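Local atomic coordinates of ribonucleoside-diphosphate reductase subunit beta (Streptococcus sanguinis, PDB entry 4N83), a protein that probably supplies deoxyribonucleotides for DNA synthesis, as the metal-bearing small subunit of a class Ib ribonucleotide reductase, seen here with two manganese ions. Residues A[22-27]-A[191-196]; A[63-68]-A[158-163]; A[74-79]-A[147-152]; A[101-106]-A[185-190]. All blocks are in the same frame, centred on the assembly; numbering follows the deposited sequence.

Overall arrangement
From the N terminus, residues 22-27 open the longest loop, which closes as contact 1 when helix 178-206 arrives at residues 191-196; the other three contacts are nested inside it. Helix 49-78 then supplies residues 63-68 and 74-79. Contact 3 closes first, at residues 147-152, and lies within the loop that contact 2 closes at 158-163, so helix 49-78 is joined twice to the region of helix 148-160. Contact 4 begins at 101-106 on helix 84-111 and ends at 185-190, crossing both contact 2 and contact 3. Contacts 1 and 4 share helix 178-206, while the manganese site connects contacts 1 and 2.

Contact 1: residues A[22-27]-A[191-196]; sequences WEKLTE and ESVHGT. With MN (manganese (II) ion), chain I; MN (manganese (II) ion), chain J.
Glu191 OE1 meets both a manganese ion and His194, the residue whose imidazole also touches Leu25 across the contact. The metal, chain I, lies 2.4 Å from Glu191 OE1, and His194 ND1 is within hydrogen-bonding range of the same Glu191 OE1, at 3.1 Å. This bond leaves in the imidazole plane but reaches the oxygen from well above the carboxylate plane, 62° out of it. Glu191 OE2 binds the second manganese, chain J, at 2.2 Å, so the carboxylate bridges the dinuclear centre of this ferritin-like helical bundle. His194 is counted in the site, but its ND1 lies 3.0 Å from the chain I manganese, long for a metal bond; ND1 cannot fully serve both metal and carboxylate at once. Glu97 and Glu157 are further ligands.

Helices 16-27 and 178-206 run nearly antiparallel here, their local axes 160° apart. From the former, Leu25 points at the metal-bearing helix, its CG turned beside the backbone N (chi1 -74°), and its CD2 branch approaches the imidazole obliquely. No hydrogen bond links the two segments. Lys24 adds the aliphatic part of its chain at the exposed border, with CD 4.0 Å from Val193 CG2, while the valine's other branch, CG1, lies 4.1 Å from Leu25 CD2. The same Leu25 methyl comes to 3.6 Å from His194 NE2.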
loop_
_atom_site.group_PDB
_atom_site.type_symbol
_atom_site.label_atom_id
_atom_site.label_comp_id
_atom_site.label_asym_id
_atom_site.label_seq_id
_atom_site.Cartn_x
_atom_site.Cartn_y
_atom_site.Cartn_z
ATOM N N TRP A 22 9.861 7.847 2.883
ATOM C CA TRP A 22 9.592 6.449 3.206
ATOM C C TRP A 22 9.791 6.206 4.702
ATOM O O TRP A 22 8.919 5.645 5.365
ATOM C CB TRP A 22 10.502 5.526 2.391
ATOM C CG TRP A 22 10.389 4.078 2.763
ATOM C CD1 TRP A 22 11.109 3.422 3.717
ATOM C CD2 TRP A 22 9.511 3.105 2.184
ATOM N NE1 TRP A 22 10.734 2.102 3.771
ATOM C CE2 TRP A 22 9.755 1.880 2.840
ATOM C CE3 TRP A 22 8.540 3.148 1.176
ATOM C CZ2 TRP A 22 9.064 0.711 2.523
ATOM C CZ3 TRP A 22 7.854 1.983 0.862
ATOM C CH2 TRP A 22 8.122 0.782 1.532
ATOM N N GLU A 23 10.940 6.636 5.220
ATOM C CA GLU A 23 11.253 6.507 6.642
ATOM C C GLU A 23 10.144 7.076 7.517
ATOM O O GLU A 23 9.594 6.375 8.365
ATOM C CB GLU A 23 12.569 7.217 6.972
ATOM C CG GLU A 23 13.817 6.435 6.589
ATOM C CD GLU A 23 15.105 7.190 6.880
ATOM O OE1 GLU A 23 15.059 8.431 7.045
ATOM O OE2 GLU A 23 16.170 6.537 6.937
ATOM N N LYS A 24 9.816 8.345 7.290
ATOM C CA LYS A 24 8.833 9.055 8.107
ATOM C C LYS A 24 7.464 8.385 8.093
ATOM O O LYS A 24 6.859 8.188 9.145
ATOM C CB LYS A 24 8.705 10.511 7.647
ATOM C CG LYS A 24 7.681 11.322 8.430
ATOM C CD LYS A 24 8.107 12.770 8.606
ATOM C CE LYS A 24 9.131 12.913 9.723
ATOM N NZ LYS A 24 9.503 14.333 9.965
ATOM N N LEU A 25 6.984 8.032 6.904
ATOM C CA LEU A 25 5.654 7.436 6.764
ATOM C C LEU A 25 5.575 6.033 7.361
ATOM O O LEU A 25 4.594 5.697 8.025
ATOM C CB LEU A 25 5.220 7.411 5.296
ATOM C CG LEU A 25 4.814 8.757 4.687
ATOM C CD1 LEU A 25 4.782 8.678 3.168
ATOM C CD2 LEU A 25 3.467 9.215 5.228
ATOM N N THR A 26 6.602 5.220 7.129
ATOM C CA THR A 26 6.660 3.878 7.710
ATOM C C THR A 26 6.767 3.934 9.237
ATOM O O THR A 26 6.158 3.126 9.938
ATOM C CB THR A 26 7.843 3.067 7.149
ATOM O OG1 THR A 26 9.052 3.830 7.266
ATOM C CG2 THR A 26 7.596 2.707 5.689
ATOM N N GLU A 27 7.546 4.887 9.742
ATOM C CA GLU A 27 7.609 5.151 11.180
ATOM C C GLU A 27 6.274 5.685 11.707
ATOM O O GLU A 27 5.938 5.482 12.875
ATOM C CB GLU A 27 8.732 6.142 11.503
ATOM C CG GLU A 27 10.133 5.551 11.424
ATOM C CD GLU A 27 11.226 6.581 11.664
ATOM O OE1 GLU A 27 10.994 7.786 11.416
ATOM O OE2 GLU A 27 12.327 6.186 12.100
ATOM N N GLU A 191 -1.361 12.936 6.412
ATOM C CA GLU A 191 -1.725 13.791 5.280
ATOM C C GLU A 191 -0.883 15.063 5.203
ATOM O O GLU A 191 -0.705 15.623 4.121
ATOM C CB GLU A 191 -3.219 14.140 5.310
ATOM C CG GLU A 191 -4.154 12.954 5.096
ATOM C CD GLU A 191 -3.897 12.201 3.799
ATOM O OE1 GLU A 191 -3.300 12.778 2.867
ATOM O OE2 GLU A 191 -4.289 11.019 3.710
ATOM N N SER A 192 -0.366 15.516 6.341
ATOM C CA SER A 192 0.568 16.641 6.362
ATOM C C SER A 192 1.845 16.297 5.591
ATOM O O SER A 192 2.395 17.141 4.883
ATOM C CB SER A 192 0.910 17.031 7.803
ATOM O OG SER A 192 1.774 18.151 7.837
ATOM N N VAL A 193 2.296 15.050 5.725
ATOM C CA VAL A 193 3.493 14.567 5.033
ATOM C C VAL A 193 3.204 14.237 3.564
ATOM O O VAL A 193 4.069 14.425 2.704
ATOM C CB VAL A 193 4.088 13.322 5.735
ATOM C CG1 VAL A 193 5.316 12.811 4.988
ATOM C CG2 VAL A 193 4.447 13.645 7.180
ATOM N N HIS A 194 2.000 13.741 3.278
ATOM C CA HIS A 194 1.594 13.443 1.898
ATOM C C HIS A 194 1.571 14.705 1.043
ATOM O O HIS A 194 2.118 14.723 -0.062
ATOM C CB HIS A 194 0.215 12.775 1.852
ATOM C CG HIS A 194 0.199 11.379 2.393
ATOM N ND1 HIS A 194 -0.930 10.803 2.934
ATOM C CD2 HIS A 194 1.177 10.449 2.488
ATOM C CE1 HIS A 194 -0.649 9.575 3.330
ATOM N NE2 HIS A 194 0.623 9.335 3.070
ATOM N N GLY A 195 0.934 15.751 1.563
ATOM C CA GLY A 195 0.880 17.043 0.886
ATOM C C GLY A 195 2.261 17.594 0.577
ATOM O O GLY A 195 2.508 18.076 -0.530
ATOM N N THR A 196 3.161 17.509 1.554
ATOM C CA THR A 196 4.536 17.979 1.389
ATOM C C THR A 196 5.280 17.196 0.307
ATOM O O THR A 196 5.982 17.788 -0.516
ATOM C CB THR A 196 5.322 17.871 2.711
ATOM O OG1 THR A 196 4.603 18.543 3.751
ATOM C CG2 THR A 196 6.710 18.491 2.577
HETATM MN MN MN I . -2.772 11.678 0.763
HETATM MN MN MN J . -6.419 10.498 3.537
#

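Contact 2: residues A[63-68]-A[158-163]; sequences TLLDTL and TFLFYS. With MN (manganese (II) ion), chain J.
Leu65 carries its CG opposite the carbonyl carbon (chi1 -58°), which, with an extended chi2, brings CD1 beside Phe161 CE2 and up to Leu160, whose own CG is wedged between backbone N and carbonyl carbon (chi1 62°). The two leucines cross at about a right angle and meet through their CD1 methyls at 4.2 Å. Phe161 slides past Leu65 in the opposite direction, and its CE2 comes to 3.4 Å from Leu65 CB, an oblique approach. One carbon beyond CZ, Phe161 CE1 lies 3.4 Å from Asp66 OD2. That oxygen sits at the ring edge, with the carboxylate and phenyl planes 82° apart.

Asp66 uses its two oxygens differently: OD1 binds the chain J manganese at 2.1 Å, and OD2 is hydrogen-bonded to Tyr104 OH. An aspartate joining metal and tyrosine is consistent with the radical site of class I ribonucleotide reductase small subunits. All four touching residues are buried. Segment 63-68 lies on helix 49-78 of the ferritin-like bundle, and Phe161 occupies the irregular passage, with a wider pi-type turn at 158-160, between helices 148-160 and 162-173. Helix 84-111 adjoins Asp66 through His100 and Ala101, while helices 128-143 and 211-240 pack against Leu160.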
loop_
_atom_site.group_PDB
_atom_site.type_symbol
_atom_site.label_atom_id
_atom_site.label_comp_id
_atom_site.label_asym_id
_atom_site.label_seq_id
_atom_site.Cartn_x
_atom_site.Cartn_y
_atom_site.Cartn_z
ATOM N N THR A 63 -15.031 10.002 4.757
ATOM C CA THR A 63 -14.898 8.585 4.402
ATOM C C THR A 63 -15.005 8.376 2.891
ATOM O O THR A 63 -14.322 7.523 2.326
ATOM C CB THR A 63 -15.980 7.722 5.091
ATOM O OG1 THR A 63 -16.082 8.080 6.474
ATOM C CG2 THR A 63 -15.648 6.236 4.976
ATOM N N LEU A 64 -15.870 9.158 2.249
ATOM C CA LEU A 64 -16.036 9.119 0.797
ATOM C C LEU A 64 -14.743 9.509 0.078
ATOM O O LEU A 64 -14.400 8.927 -0.952
ATOM C CB LEU A 64 -17.167 10.062 0.370
ATOM C CG LEU A 64 -17.646 9.975 -1.081
ATOM C CD1 LEU A 64 -18.445 8.701 -1.313
ATOM C CD2 LEU A 64 -18.477 11.197 -1.437
ATOM N N LEU A 65 -14.031 10.487 0.633
ATOM C CA LEU A 65 -12.824 11.027 0.009
ATOM C C LEU A 65 -11.550 10.245 0.351
ATOM O O LEU A 65 -10.586 10.281 -0.413
ATOM C CB LEU A 65 -12.653 12.497 0.386
ATOM C CG LEU A 65 -13.824 13.412 0.011
ATOM C CD1 LEU A 65 -13.673 14.770 0.679
ATOM C CD2 LEU A 65 -13.940 13.560 -1.499
ATOM N N ASP A 66 -11.537 9.558 1.493
ATOM C CA ASP A 66 -10.447 8.621 1.808
ATOM C C ASP A 66 -10.611 7.313 1.028
ATOM O O ASP A 66 -9.629 6.610 0.780
ATOM C CB ASP A 66 -10.357 8.343 3.317
ATOM C CG ASP A 66 -9.406 9.293 4.036
ATOM O OD1 ASP A 66 -8.231 9.394 3.625
ATOM O OD2 ASP A 66 -9.829 9.926 5.026
ATOM N N THR A 67 -11.850 6.989 0.655
ATOM C CA THR A 67 -12.129 5.870 -0.249
ATOM C C THR A 67 -11.710 6.236 -1.671
ATOM O O THR A 67 -11.135 5.417 -2.388
ATOM C CB THR A 67 -13.628 5.502 -0.258
ATOM O OG1 THR A 67 -14.093 5.341 1.087
ATOM C CG2 THR A 67 -13.867 4.209 -1.033
ATOM N N LEU A 68 -12.018 7.469 -2.068
ATOM C CA LEU A 68 -11.625 8.001 -3.374
ATOM C C LEU A 68 -10.113 7.937 -3.583
ATOM O O LEU A 68 -9.646 7.594 -4.670
ATOM C CB LEU A 68 -12.104 9.451 -3.512
ATOM C CG LEU A 68 -11.697 10.223 -4.770
ATOM C CD1 LEU A 68 -12.303 9.588 -6.012
ATOM C CD2 LEU A 68 -12.114 11.679 -4.651
ATOM N N THR A 158 -5.125 18.473 1.997
ATOM C CA THR A 158 -4.439 19.531 2.754
ATOM C C THR A 158 -5.343 20.737 3.048
ATOM O O THR A 158 -5.045 21.524 3.947
ATOM C CB THR A 158 -3.183 20.042 2.011
ATOM O OG1 THR A 158 -2.547 18.957 1.323
ATOM C CG2 THR A 158 -2.191 20.679 2.981
ATOM N N PHE A 159 -6.441 20.873 2.301
ATOM C CA PHE A 159 -7.279 22.076 2.354
ATOM C C PHE A 159 -8.752 21.768 2.658
ATOM O O PHE A 159 -9.257 22.147 3.717
ATOM C CB PHE A 159 -7.108 22.877 1.047
ATOM C CG PHE A 159 -8.337 23.632 0.607
ATOM C CD1 PHE A 159 -8.864 24.656 1.384
ATOM C CD2 PHE A 159 -8.953 23.331 -0.602
ATOM C CE1 PHE A 159 -9.990 25.350 0.973
ATOM C CE2 PHE A 159 -10.077 24.023 -1.018
ATOM C CZ PHE A 159 -10.597 25.033 -0.229
ATOM N N LEU A 160 -9.432 21.081 1.742
ATOM C CA LEU A 160 -10.883 20.862 1.860
ATOM C C LEU A 160 -11.270 19.639 2.703
ATOM O O LEU A 160 -12.457 19.395 2.934
ATOM C CB LEU A 160 -11.542 20.813 0.473
ATOM C CG LEU A 160 -11.133 19.717 -0.522
ATOM C CD1 LEU A 160 -11.961 18.451 -0.340
ATOM C CD2 LEU A 160 -11.250 20.231 -1.951
ATOM N N PHE A 161 -10.276 18.876 3.156
ATOM C CA PHE A 161 -10.491 17.847 4.182
ATOM C C PHE A 161 -10.752 18.497 5.546
ATOM O O PHE A 161 -11.441 17.924 6.392
ATOM C CB PHE A 161 -9.274 16.910 4.290
ATOM C CG PHE A 161 -9.507 15.524 3.741
ATOM C CD1 PHE A 161 -9.338 14.407 4.550
ATOM C CD2 PHE A 161 -9.879 15.332 2.417
ATOM C CE1 PHE A 161 -9.540 13.131 4.053
ATOM C CE2 PHE A 161 -10.082 14.058 1.915
ATOM C CZ PHE A 161 -9.915 12.956 2.734
ATOM N N TYR A 162 -10.205 19.695 5.746
ATOM C CA TYR A 162 -10.235 20.365 7.048
ATOM C C TYR A 162 -11.585 20.992 7.406
ATOM O O TYR A 162 -11.785 21.409 8.548
ATOM C CB TYR A 162 -9.116 21.406 7.133
ATOM C CG TYR A 162 -7.747 20.780 7.276
ATOM C CD1 TYR A 162 -7.081 20.254 6.172
ATOM C CD2 TYR A 162 -7.125 20.697 8.519
ATOM C CE1 TYR A 162 -5.833 19.671 6.303
ATOM C CE2 TYR A 162 -5.874 20.117 8.656
ATOM C CZ TYR A 162 -5.234 19.606 7.544
ATOM O OH TYR A 162 -3.992 19.030 7.672
ATOM N N SER A 163 -12.501 21.063 6.441
ATOM C CA SER A 163 -13.896 21.398 6.731
ATOM C C SER A 163 -14.484 20.365 7.692
ATOM O O SER A 163 -15.288 20.700 8.564
ATOM C CB SER A 163 -14.727 21.435 5.445
ATOM O OG SER A 163 -14.637 20.207 4.742
HETATM MN MN MN J . -6.419 10.498 3.537
#

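Contact 3: residues A[74-79]-A[147-152]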
loop_
_atom_site.group_PDB
_atom_site.type_symbol
_atom_site.label_atom_id
_atom_site.label_comp_id
_atom_site.label_asym_id
_atom_site.label_seq_id
_atom_site.Cartn_x
_atom_site.Cartn_y
_atom_site.Cartn_z
ATOM N N VAL A 74 -4.428 7.518 -5.566
ATOM C CA VAL A 74 -2.992 7.229 -5.565
ATOM C C VAL A 74 -2.618 6.363 -6.771
ATOM O O VAL A 74 -1.482 6.412 -7.248
ATOM C CB VAL A 74 -2.544 6.532 -4.259
ATOM C CG1 VAL A 74 -1.034 6.313 -4.258
ATOM C CG2 VAL A 74 -2.958 7.351 -3.041
ATOM N N ASP A 75 -3.579 5.575 -7.254
ATOM C CA ASP A 75 -3.415 4.784 -8.479
ATOM C C ASP A 75 -3.050 5.682 -9.665
ATOM O O ASP A 75 -2.163 5.349 -10.452
ATOM C CB ASP A 75 -4.703 4.006 -8.785
ATOM C CG ASP A 75 -4.550 3.039 -9.950
ATOM O OD1 ASP A 75 -3.585 2.244 -9.952
ATOM O OD2 ASP A 75 -5.403 3.068 -10.860
ATOM N N ALA A 76 -3.740 6.815 -9.779
ATOM C CA ALA A 76 -3.458 7.802 -10.820
ATOM C C ALA A 76 -2.079 8.438 -10.639
ATOM O O ALA A 76 -1.327 8.588 -11.603
ATOM C CB ALA A 76 -4.533 8.877 -10.828
ATOM N N LEU A 77 -1.756 8.801 -9.399
ATOM C CA LEU A 77 -0.474 9.431 -9.075
ATOM C C LEU A 77 0.727 8.510 -9.312
ATOM O O LEU A 77 1.823 8.985 -9.609
ATOM C CB LEU A 77 -0.472 9.910 -7.619
ATOM C CG LEU A 77 -1.445 11.046 -7.283
ATOM C CD1 LEU A 77 -1.664 11.151 -5.779
ATOM C CD2 LEU A 77 -0.947 12.370 -7.844
ATOM N N ARG A 78 0.517 7.202 -9.179
ATOM C CA ARG A 78 1.592 6.215 -9.342
ATOM C C ARG A 78 2.144 6.147 -10.767
ATOM O O ARG A 78 3.355 6.019 -10.957
ATOM C CB ARG A 78 1.114 4.821 -8.905
ATOM C CG ARG A 78 1.980 3.662 -9.393
ATOM C CD ARG A 78 1.766 2.382 -8.597
ATOM N NE ARG A 78 0.362 2.172 -8.245
ATOM C CZ ARG A 78 -0.189 2.453 -7.062
ATOM N NH1 ARG A 78 0.525 2.965 -6.062
ATOM N NH2 ARG A 78 -1.481 2.216 -6.880
ATOM N N LYS A 79 1.263 6.233 -11.761
ATOM C CA LYS A 79 1.668 6.096 -13.166
ATOM C C LYS A 79 2.567 7.234 -13.666
ATOM O O LYS A 79 3.200 7.104 -14.714
ATOM C CB LYS A 79 0.435 5.966 -14.069
ATOM C CG LYS A 79 -0.321 4.656 -13.887
ATOM C CD LYS A 79 -1.639 4.645 -14.646
ATOM C CE LYS A 79 -1.433 4.533 -16.148
ATOM N NZ LYS A 79 -2.730 4.507 -16.878
ATOM N N LEU A 147 0.483 16.524 -13.201
ATOM C CA LEU A 147 0.764 17.824 -12.569
ATOM C C LEU A 147 -0.550 18.362 -12.013
ATOM O O LEU A 147 -0.604 18.879 -10.897
ATOM C CB LEU A 147 1.363 18.848 -13.553
ATOM C CG LEU A 147 2.490 19.750 -13.036
ATOM C CD1 LEU A 147 3.607 18.959 -12.367
ATOM C CD2 LEU A 147 3.050 20.587 -14.175
ATOM N N GLU A 148 -1.603 18.232 -12.819
ATOM C CA GLU A 148 -2.964 18.581 -12.417
ATOM C C GLU A 148 -3.502 17.604 -11.369
ATOM O O GLU A 148 -4.262 17.993 -10.480
ATOM C CB GLU A 148 -3.886 18.588 -13.643
ATOM C CG GLU A 148 -3.530 19.639 -14.689
ATOM C CD GLU A 148 -4.249 19.433 -16.009
ATOM O OE1 GLU A 148 -5.327 18.801 -16.020
ATOM O OE2 GLU A 148 -3.734 19.908 -17.042
ATOM N N LYS A 149 -3.105 16.338 -11.483
ATOM C CA LYS A 149 -3.496 15.304 -10.522
ATOM C C LYS A 149 -2.813 15.494 -9.167
ATOM O O LYS A 149 -3.381 15.157 -8.129
ATOM C CB LYS A 149 -3.189 13.913 -11.080
ATOM C CG LYS A 149 -4.027 13.557 -12.298
ATOM C CD LYS A 149 -3.639 12.215 -12.899
ATOM C CE LYS A 149 -2.368 12.320 -13.725
ATOM N NZ LYS A 149 -2.120 11.091 -14.530
ATOM N N LYS A 150 -1.594 16.032 -9.183
ATOM C CA LYS A 150 -0.868 16.345 -7.951
ATOM C C LYS A 150 -1.477 17.543 -7.219
ATOM O O LYS A 150 -1.498 17.573 -5.990
ATOM C CB LYS A 150 0.611 16.609 -8.248
ATOM C CG LYS A 150 1.377 15.370 -8.682
ATOM C CD LYS A 150 2.853 15.665 -8.897
ATOM C CE LYS A 150 3.669 14.389 -9.050
ATOM N NZ LYS A 150 3.326 13.627 -10.283
ATOM N N ILE A 151 -1.967 18.522 -7.976
ATOM C CA ILE A 151 -2.617 19.704 -7.401
ATOM C C ILE A 151 -3.946 19.338 -6.733
ATOM O O ILE A 151 -4.285 19.875 -5.677
ATOM C CB ILE A 151 -2.879 20.788 -8.475
ATOM C CG1 ILE A 151 -1.562 21.333 -9.032
ATOM C CG2 ILE A 151 -3.695 21.936 -7.895
ATOM C CD1 ILE A 151 -1.697 21.983 -10.394
ATOM N N ALA A 152 -4.691 18.430 -7.360
ATOM C CA ALA A 152 -6.007 18.019 -6.866
ATOM C C ALA A 152 -5.919 17.234 -5.558
ATOM O O ALA A 152 -6.738 17.430 -4.659
ATOM C CB ALA A 152 -6.734 17.198 -7.921
#
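Leu77 and Lys149 bring the two backbones closest, their CA atoms 6.8 Å apart, where the last turns of helix 49-78 pass the beginning of helix 148-160. The local axes approach to 10.0 Å, and their directions differ by 145°, a splayed antiparallel pairing. Leu147 stands at the N-cap position of the second helix.

Leu77 reaches across with a single methyl: CD2 lies 3.7 Å from Lys149 O and 3.9 Å from Lys150 CG, so it rests on the backbone and the root of a lysine chain. Within the all-helical ferritin-like fold, this is plain packing between helices 49-78 and 148-160, with the Leu77 side chain still only about 7 Å from the nearest manganese. Ala76 points directly at the other helix and meets the aliphatic part of Lys149, its CB 4.0 Å from CD.

Lys149 leaves the helix extended and then bends at chi3 (-78°), which carries its ammonium group past Ala76 to a salt bridge with Asp80. Tyr141 of helix 128-143 touches both Ala76 and Lys149. Away from this contact, Arg78 NE forms a salt bridge with Asp75 of the second subunit.

Contact 4: residues A[101-106]-A[185-190]; sequences AKSYSS and KLIIRD
Ile187 directs its CD1 methyl between two polar side chains of helix 84-111, Ser103 and Tyr104. The methyl lies 3.6 Å from Ser103 OG and 4.2 Å from Tyr104 OH. Against the phenol the approach is oblique, the two side chains crossing at a slant near the hydroxyl end. Both hydroxyls have their hydrogen-bonding partners in other directions: Ser103 OG bonds to the carbonyl oxygen of His100 one turn back, and Tyr104 OH to Asp66. Toward Ile187 they make only van der Waals contact, with no hydrogen bond across the segments.

Ile187 reaches this place with CG1 opposite the carbonyl carbon (chi1 -69°) and its chain extended beyond, so that CD1 is pushed out toward helix 84-111. Its CG2 branch lies 4.7 Å from the chain J manganese. Tyr104, with CG beside its backbone N (chi1 -58°), sets OH 6.0 Å from the same metal. The interface is small, burying 94 Å² in all, and the nearest CA atoms, those of Ser103 and Ile187, are 9.1 Å apart. Phe165 of helix 162-173, Trp30 and His100 also pack on Ile187. Tyr104 is the predicted active-site residue, and its position beside the dinuclear centre and against an apolar side chain is consistent with the radical-bearing tyrosine of class I ribonucleotide reductase small subunits.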
loop_
_atom_site.group_PDB
_atom_site.type_symbol
_atom_site.label_atom_id
_atom_site.label_comp_id
_atom_site.label_asym_id
_atom_site.label_seq_id
_atom_site.Cartn_x
_atom_site.Cartn_y
_atom_site.Cartn_z
ATOM N N ALA A 101 -9.649 5.404 5.564
ATOM C CA ALA A 101 -11.020 5.073 5.179
ATOM C C ALA A 101 -11.672 4.111 6.176
ATOM O O ALA A 101 -12.846 4.271 6.522
ATOM C CB ALA A 101 -11.046 4.481 3.778
ATOM N N LYS A 102 -10.906 3.122 6.635
ATOM C CA LYS A 102 -11.406 2.142 7.602
ATOM C C LYS A 102 -11.627 2.755 8.986
ATOM O O LYS A 102 -12.639 2.478 9.631
ATOM C CB LYS A 102 -10.454 0.942 7.713
ATOM C CG LYS A 102 -10.851 -0.060 8.790
ATOM C CD LYS A 102 -9.988 -1.308 8.762
ATOM C CE LYS A 102 -10.158 -2.125 10.035
ATOM N NZ LYS A 102 -11.565 -2.557 10.254
ATOM N N SER A 103 -10.684 3.583 9.432
ATOM C CA SER A 103 -10.721 4.165 10.781
ATOM C C SER A 103 -12.069 4.802 11.144
ATOM O O SER A 103 -12.487 4.751 12.302
ATOM C CB SER A 103 -9.596 5.190 10.953
ATOM O OG SER A 103 -9.648 6.186 9.948
ATOM N N TYR A 104 -12.741 5.391 10.156
ATOM C CA TYR A 104 -14.063 5.984 10.366
ATOM C C TYR A 104 -15.100 4.935 10.770
ATOM O O TYR A 104 -15.953 5.199 11.619
ATOM C CB TYR A 104 -14.547 6.705 9.106
ATOM C CG TYR A 104 -13.628 7.802 8.619
ATOM C CD1 TYR A 104 -13.341 8.903 9.420
ATOM C CD2 TYR A 104 -13.059 7.748 7.350
ATOM C CE1 TYR A 104 -12.504 9.914 8.974
ATOM C CE2 TYR A 104 -12.224 8.752 6.895
ATOM C CZ TYR A 104 -11.947 9.834 7.708
ATOM O OH TYR A 104 -11.115 10.836 7.259
ATOM N N SER A 105 -15.025 3.753 10.156
ATOM C CA SER A 105 -15.951 2.657 10.460
ATOM C C SER A 105 -15.837 2.185 11.914
ATOM O O SER A 105 -16.836 1.786 12.517
ATOM C CB SER A 105 -15.726 1.475 9.508
ATOM O OG SER A 105 -15.845 1.873 8.152
ATOM N N SER A 106 -14.624 2.236 12.464
ATOM C CA SER A 106 -14.385 1.891 13.870
ATOM C C SER A 106 -14.988 2.923 14.822
ATOM O O SER A 106 -15.432 2.576 15.917
ATOM C CB SER A 106 -12.886 1.760 14.142
ATOM O OG SER A 106 -12.313 0.759 13.325
ATOM N N LYS A 185 -6.330 12.866 14.595
ATOM C CA LYS A 185 -5.023 13.500 14.787
ATOM C C LYS A 185 -3.938 12.768 13.994
ATOM O O LYS A 185 -3.093 13.398 13.354
ATOM C CB LYS A 185 -4.658 13.500 16.277
ATOM C CG LYS A 185 -3.543 14.456 16.669
ATOM C CD LYS A 185 -4.086 15.759 17.233
ATOM C CE LYS A 185 -2.968 16.630 17.782
ATOM N NZ LYS A 185 -2.198 17.315 16.707
ATOM N N LEU A 186 -3.972 11.437 14.046
ATOM C CA LEU A 186 -3.021 10.596 13.315
ATOM C C LEU A 186 -3.184 10.719 11.798
ATOM O O LEU A 186 -2.195 10.684 11.063
ATOM C CB LEU A 186 -3.176 9.129 13.735
ATOM C CG LEU A 186 -2.758 8.789 15.170
ATOM C CD1 LEU A 186 -3.410 7.494 15.630
ATOM C CD2 LEU A 186 -1.244 8.704 15.292
ATOM N N ILE A 187 -4.428 10.857 11.338
ATOM C CA ILE A 187 -4.720 11.014 9.907
ATOM C C ILE A 187 -4.109 12.306 9.363
ATOM O O ILE A 187 -3.540 12.318 8.272
ATOM C CB ILE A 187 -6.242 10.990 9.628
ATOM C CG1 ILE A 187 -6.803 9.586 9.885
ATOM C CG2 ILE A 187 -6.542 11.412 8.191
ATOM C CD1 ILE A 187 -8.306 9.531 10.051
ATOM N N ILE A 188 -4.227 13.384 10.135
ATOM C CA ILE A 188 -3.654 14.681 9.764
ATOM C C ILE A 188 -2.120 14.619 9.736
ATOM O O ILE A 188 -1.488 15.262 8.896
ATOM C CB ILE A 188 -4.122 15.803 10.724
ATOM C CG1 ILE A 188 -5.642 15.993 10.624
ATOM C CG2 ILE A 188 -3.413 17.119 10.415
ATOM C CD1 ILE A 188 -6.261 16.647 11.842
ATOM N N ARG A 189 -1.531 13.846 10.648
ATOM C CA ARG A 189 -0.079 13.659 10.677
ATOM C C ARG A 189 0.424 13.003 9.390
ATOM O O ARG A 189 1.468 13.389 8.862
ATOM C CB ARG A 189 0.341 12.816 11.886
ATOM C CG ARG A 189 1.844 12.795 12.131
ATOM C CD ARG A 189 2.213 11.925 13.322
ATOM N NE ARG A 189 2.060 10.496 13.045
ATOM C CZ ARG A 189 2.275 9.524 13.931
ATOM N NH1 ARG A 189 2.660 9.808 15.171
ATOM N NH2 ARG A 189 2.106 8.255 13.576
ATOM N N ASP A 190 -0.320 12.015 8.894
ATOM C CA ASP A 190 0.018 11.349 7.634
ATOM C C ASP A 190 -0.213 12.262 6.435
ATOM O O ASP A 190 0.635 12.347 5.546
ATOM C CB ASP A 190 -0.794 10.058 7.453
ATOM C CG ASP A 190 -0.284 8.913 8.308
ATOM O OD1 ASP A 190 0.929 8.867 8.609
ATOM O OD2 ASP A 190 -1.104 8.045 8.671
#